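Local coordinates for periplasmic binding protein (Sulfurospirillum deleyianum, PDB 4PAG) that probably captures a solute, perhaps an iron-siderophore or cobalamin-type compound as in its family, in the periplasm and delivers it to an ABC transporter, at residues V130-G135 against A146-A151; S274-L279 against A303-F308. All coordinates share one frame; numbering follows the deposited sequence.

Interaction 1. Residues V130-G135 against A146-A151; sequences VFRYLG and ALANMA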
# COMPACT_ATOMS: atom_id res chain seq x y z
N VAL A 130 -7.69 -3.78 -11.60
CA VAL A 130 -6.32 -4.26 -11.67
C VAL A 130 -6.23 -5.72 -11.23
O VAL A 130 -5.56 -6.53 -11.88
CB VAL A 130 -5.36 -3.37 -10.85
CG1 VAL A 130 -3.96 -3.99 -10.77
CG2 VAL A 130 -5.27 -1.99 -11.48
N PHE A 131 -6.93 -6.07 -10.16
CA PHE A 131 -7.03 -7.47 -9.75
C PHE A 131 -7.60 -8.36 -10.87
O PHE A 131 -7.02 -9.40 -11.20
CB PHE A 131 -7.86 -7.62 -8.47
CG PHE A 131 -7.05 -7.50 -7.21
CD1 PHE A 131 -6.11 -8.46 -6.89
CD2 PHE A 131 -7.26 -6.44 -6.33
CE1 PHE A 131 -5.37 -8.37 -5.72
CE2 PHE A 131 -6.51 -6.33 -5.17
CZ PHE A 131 -5.57 -7.30 -4.86
N ARG A 132 -8.72 -7.96 -11.46
CA ARG A 132 -9.31 -8.73 -12.55
C ARG A 132 -8.34 -8.89 -13.74
O ARG A 132 -8.21 -9.97 -14.32
CB ARG A 132 -10.62 -8.09 -13.02
CG ARG A 132 -11.70 -8.14 -11.95
CD ARG A 132 -13.06 -7.68 -12.46
NE ARG A 132 -13.95 -7.51 -11.31
CZ ARG A 132 -14.32 -6.35 -10.78
NH1 ARG A 132 -13.93 -5.18 -11.30
NH2 ARG A 132 -15.12 -6.35 -9.72
N TYR A 133 -7.67 -7.81 -14.10
CA TYR A 133 -6.68 -7.80 -15.17
C TYR A 133 -5.57 -8.80 -14.87
O TYR A 133 -5.24 -9.63 -15.72
CB TYR A 133 -6.10 -6.40 -15.32
CG TYR A 133 -5.05 -6.24 -16.39
CD1 TYR A 133 -5.40 -6.16 -17.73
CD2 TYR A 133 -3.69 -6.16 -16.06
CE1 TYR A 133 -4.44 -6.00 -18.71
CE2 TYR A 133 -2.72 -6.00 -17.04
CZ TYR A 133 -3.10 -5.92 -18.36
OH TYR A 133 -2.16 -5.76 -19.36
N LEU A 134 -5.00 -8.74 -13.67
CA LEU A 134 -3.94 -9.68 -13.29
C LEU A 134 -4.42 -11.13 -13.26
O LEU A 134 -3.66 -12.04 -13.60
CB LEU A 134 -3.30 -9.28 -11.96
CG LEU A 134 -2.45 -8.01 -12.03
CD1 LEU A 134 -1.80 -7.75 -10.68
CD2 LEU A 134 -1.39 -8.11 -13.12
N GLY A 135 -5.68 -11.35 -12.90
CA GLY A 135 -6.30 -12.67 -13.00
C GLY A 135 -6.29 -13.24 -14.41
O GLY A 135 -6.02 -14.43 -14.60
N ALA A 146 -12.53 -12.86 -6.85
CA ALA A 146 -13.00 -12.85 -5.45
C ALA A 146 -12.41 -11.65 -4.70
O ALA A 146 -13.13 -10.94 -4.00
CB ALA A 146 -12.62 -14.15 -4.76
N LEU A 147 -11.11 -11.43 -4.87
CA LEU A 147 -10.42 -10.29 -4.26
C LEU A 147 -10.96 -8.97 -4.77
O LEU A 147 -11.18 -8.04 -3.97
CB LEU A 147 -8.91 -10.37 -4.51
CG LEU A 147 -8.20 -11.63 -4.02
CD1 LEU A 147 -6.70 -11.51 -4.25
CD2 LEU A 147 -8.49 -11.88 -2.55
N ALA A 148 -11.17 -8.88 -6.08
CA ALA A 148 -11.72 -7.70 -6.72
C ALA A 148 -13.10 -7.35 -6.17
O ALA A 148 -13.39 -6.18 -5.95
CB ALA A 148 -11.79 -7.87 -8.23
N ASN A 149 -13.94 -8.35 -5.95
CA ASN A 149 -15.29 -8.10 -5.46
C ASN A 149 -15.30 -7.52 -4.04
O ASN A 149 -16.05 -6.58 -3.77
CB ASN A 149 -16.13 -9.37 -5.55
CG ASN A 149 -16.64 -9.62 -6.96
OD1 ASN A 149 -17.08 -8.70 -7.65
ND2 ASN A 149 -16.57 -10.86 -7.39
N MSE A 150 -14.46 -8.05 -3.15
CA MSE A 150 -14.33 -7.49 -1.79
C MSE A 150 -13.76 -6.10 -1.86
O MSE A 150 -14.24 -5.19 -1.18
CB MSE A 150 -13.50 -8.36 -0.85
CG MSE A 150 -13.49 -7.74 0.56
SE MSE A 150 -12.60 -8.90 1.89
CE MSE A 150 -14.14 -10.09 2.21
N ALA A 151 -12.73 -5.91 -2.68
CA ALA A 151 -12.16 -4.60 -2.92
C ALA A 151 -13.25 -3.61 -3.35
O ALA A 151 -13.39 -2.53 -2.76
CB ALA A 151 -11.06 -4.68 -3.97
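Phe131 and Arg132 of helix 127-138 pack against Leu147 and Ala148 of helix 141-163 in an antiparallel helical hairpin, the two segment axes 8.6 Å apart and running at 175°. The second helix, leading from the strands at 92-96 and 116-119 toward the later parallel sheet that includes strand 172-176, is probably the long connecting helix by which binding proteins of this family join their two lobes. The backbones come nearest where Phe131 faces Ala148, with 5.6 Å between their CA atoms, a spacing consistent with the small side chain of Ala148. Phe131 turns one ring face to Leu147: CB of Leu147 stands over it, 4.2 Å from the centroid and only 13° off the normal, in a CH-pi contact displaced toward the rim. The leucine completes the contact with its CD1 branch, which lies 3.7 Å from CE1 of Phe131. Met33 and Ile37 of helix 28-37 also touch Phe131, and Leu307 and Phe308 of helix 297-309 touch Leu147, placing the apolar side of the hairpin in the interior. The other side is more polar and ends near solvent. There Arg132 runs extended from CG to NE across the methyl of Ala148, starting with CG anti to its carbonyl carbon (chi1 -66°). Its guanidinium is held at NH1 by a salt bridge to Glu129 in the same helix. Near the guanidinium plane, Asn149 OD1 stays 3.7 Å from Arg132 NH2, a contact and not a hydrogen bond, with the amide turned steeply against the guanidinium. Ala148 CB meets both the aliphatic and the flat part of the arginine, touching CG of Arg132 at 3.7 Å and lying over one guanidinium face.

Interaction 2. Residues S274-L279 against A303-F308; sequences SFMRIL and AFYQLF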
# COMPACT_ATOMS: atom_id res chain seq x y z
N SER A 274 -0.17 -0.10 -1.56
CA SER A 274 -0.61 -1.40 -2.04
C SER A 274 -2.10 -1.60 -1.84
O SER A 274 -2.79 -0.77 -1.23
CB SER A 274 0.14 -2.53 -1.32
OG SER A 274 -0.41 -2.77 -0.03
N PHE A 275 -2.58 -2.73 -2.35
CA PHE A 275 -3.96 -3.17 -2.15
C PHE A 275 -4.39 -3.22 -0.67
O PHE A 275 -5.58 -3.23 -0.38
CB PHE A 275 -4.13 -4.56 -2.76
CG PHE A 275 -3.52 -5.64 -1.94
CD1 PHE A 275 -2.20 -5.98 -2.09
CD2 PHE A 275 -4.27 -6.28 -0.96
CE1 PHE A 275 -1.63 -6.96 -1.29
CE2 PHE A 275 -3.71 -7.26 -0.16
CZ PHE A 275 -2.38 -7.60 -0.33
N MSE A 276 -3.44 -3.28 0.26
CA MSE A 276 -3.78 -3.25 1.70
C MSE A 276 -4.60 -2.03 2.05
O MSE A 276 -5.33 -2.03 3.06
CB MSE A 276 -2.53 -3.22 2.57
CG MSE A 276 -1.65 -4.46 2.48
SE MSE A 276 -2.54 -6.08 3.13
CE MSE A 276 -2.70 -5.63 5.04
N ARG A 277 -4.51 -0.99 1.23
CA ARG A 277 -5.30 0.25 1.42
C ARG A 277 -6.81 0.04 1.37
O ARG A 277 -7.57 0.83 1.95
CB ARG A 277 -4.89 1.30 0.40
CG ARG A 277 -3.50 1.86 0.67
CD ARG A 277 -2.92 2.60 -0.52
NE ARG A 277 -1.75 3.34 -0.07
CZ ARG A 277 -1.11 4.28 -0.75
NH1 ARG A 277 -1.48 4.62 -1.99
NH2 ARG A 277 -0.07 4.89 -0.18
N ILE A 278 -7.24 -1.02 0.69
CA ILE A 278 -8.63 -1.45 0.73
C ILE A 278 -9.14 -1.54 2.18
O ILE A 278 -10.25 -1.10 2.48
CB ILE A 278 -8.79 -2.81 0.01
CG1 ILE A 278 -8.59 -2.61 -1.49
CG2 ILE A 278 -10.15 -3.43 0.29
CD1 ILE A 278 -8.14 -3.86 -2.22
N LEU A 279 -8.30 -2.08 3.06
CA LEU A 279 -8.60 -2.16 4.49
C LEU A 279 -8.05 -0.94 5.23
O LEU A 279 -8.73 -0.38 6.10
CB LEU A 279 -7.99 -3.43 5.08
CG LEU A 279 -8.12 -3.63 6.58
CD1 LEU A 279 -9.57 -3.83 6.97
CD2 LEU A 279 -7.28 -4.81 7.03
N ALA A 303 -12.52 -10.30 8.04
CA ALA A 303 -12.96 -10.74 6.71
C ALA A 303 -11.87 -10.54 5.66
O ALA A 303 -11.64 -11.40 4.82
CB ALA A 303 -14.22 -10.00 6.28
N PHE A 304 -11.19 -9.41 5.72
CA PHE A 304 -10.12 -9.10 4.78
C PHE A 304 -8.96 -10.10 4.90
O PHE A 304 -8.49 -10.65 3.89
CB PHE A 304 -9.65 -7.66 4.97
CG PHE A 304 -8.63 -7.21 3.97
CD1 PHE A 304 -7.29 -7.41 4.21
CD2 PHE A 304 -9.02 -6.59 2.79
CE1 PHE A 304 -6.34 -7.00 3.30
CE2 PHE A 304 -8.07 -6.18 1.87
CZ PHE A 304 -6.73 -6.39 2.13
N TYR A 305 -8.54 -10.37 6.13
CA TYR A 305 -7.42 -11.29 6.34
C TYR A 305 -7.78 -12.73 5.97
O TYR A 305 -6.93 -13.47 5.45
CB TYR A 305 -6.87 -11.19 7.78
CG TYR A 305 -5.77 -10.14 7.89
CD1 TYR A 305 -6.06 -8.78 7.73
CD2 TYR A 305 -4.45 -10.50 8.11
CE1 TYR A 305 -5.07 -7.83 7.80
CE2 TYR A 305 -3.44 -9.55 8.19
CZ TYR A 305 -3.75 -8.21 8.02
OH TYR A 305 -2.77 -7.24 8.10
N GLN A 306 -9.04 -13.10 6.17
CA GLN A 306 -9.49 -14.44 5.83
C GLN A 306 -9.38 -14.70 4.34
O GLN A 306 -8.82 -15.71 3.93
CB GLN A 306 -10.93 -14.69 6.30
CG GLN A 306 -11.34 -16.16 6.29
CD GLN A 306 -11.82 -16.67 4.94
OE1 GLN A 306 -12.31 -15.92 4.09
NE2 GLN A 306 -11.71 -17.99 4.75
N LEU A 307 -9.88 -13.76 3.55
CA LEU A 307 -9.92 -13.92 2.09
C LEU A 307 -8.56 -13.67 1.46
O LEU A 307 -8.06 -14.49 0.67
CB LEU A 307 -10.97 -12.99 1.48
CG LEU A 307 -11.07 -13.00 -0.05
CD1 LEU A 307 -11.48 -14.38 -0.56
CD2 LEU A 307 -12.04 -11.94 -0.54
N PHE A 308 -7.93 -12.55 1.81
CA PHE A 308 -6.66 -12.16 1.18
C PHE A 308 -5.48 -13.02 1.60
O PHE A 308 -4.64 -13.35 0.77
CB PHE A 308 -6.36 -10.66 1.38
CG PHE A 308 -7.12 -9.77 0.44
CD1 PHE A 308 -8.46 -9.51 0.65
CD2 PHE A 308 -6.51 -9.24 -0.69
CE1 PHE A 308 -9.18 -8.72 -0.22
CE2 PHE A 308 -7.23 -8.44 -1.56
CZ PHE A 308 -8.57 -8.18 -1.33
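Phe304 is the centre of this contact, its ring caught between Leu279 on one face and Phe308 on the other. CB of Leu279 sits almost exactly over the ring, 3.9 Å from the centroid and 8° off the normal, in a CH-pi contact; the opposite face receives CD1 of Phe308, one helical turn further on. The ring gets there because CG of Phe304 lies anti to the backbone N (chi1 -175°), which sends it straight from helix 297-309 toward the residues 275-279. Around the rim, the selenium of Met276, a selenomethionine here, approaches at the edge, SE lying 3.9 Å from CE1 of Phe304, a Met-aromatic contact. Ile278 brings CG2 against CE2 of the same ring. Phe275 meets CZ of Phe304 at the edge of its own ring, and its plane is nearly parallel to that of Phe308 but slid so far that the rings barely overlap, with CE2 of Phe275 3.5 Å from CD2 of Phe308. Leu279 also uses CD2 against the edge of Tyr305, at 3.8 Å from CE1, and the bent chain of Met276 lays its CE near the Tyr305 hydroxyl. That hydroxyl is fixed from further out by hydrogen bonds with Ser264 O and Trp268 NE1. Further out, Phe32 and Val36 of helix 28-37 touch Phe275, while Ala151 and Tyr154 of helix 141-163 meet Ile278. Residues 274-277 form a type I turn closed by Arg277 N to Ser274 O; Ser274 OG also accepts from Met276 N (3.1 Å, 155°), an ST turn and capping bond ahead of the helix. The whole is an aromatic-rich, largely apolar seam joining the turn and start of helix 277-288 to helix 297-309, packed against the probable lobe-connecting helix of this periplasmic binding protein fold.

Interactions 1 and 2 follow one another along the chain but merge in space, their centres about 11 Å apart. Helix 141-163 is the shared wall: Ala151 CB meets Ile278 CD1 at 3.5 Å, and Leu147 CD2 meets Leu307 CG at 3.8 Å. On the far helix of the hairpin, Phe131 CZ reaches Phe275 CB at 3.7 Å, so the apolar side of interaction 1 continues directly into the aromatic cluster of interaction 2. The bound histidine is about 10 Å from the side chain of Tyr305; the Tyr305 ring meets Phe322, a residue of the histidine pocket, so Tyr305, through Phe322, puts one edge of interaction 2 in the second shell of that site.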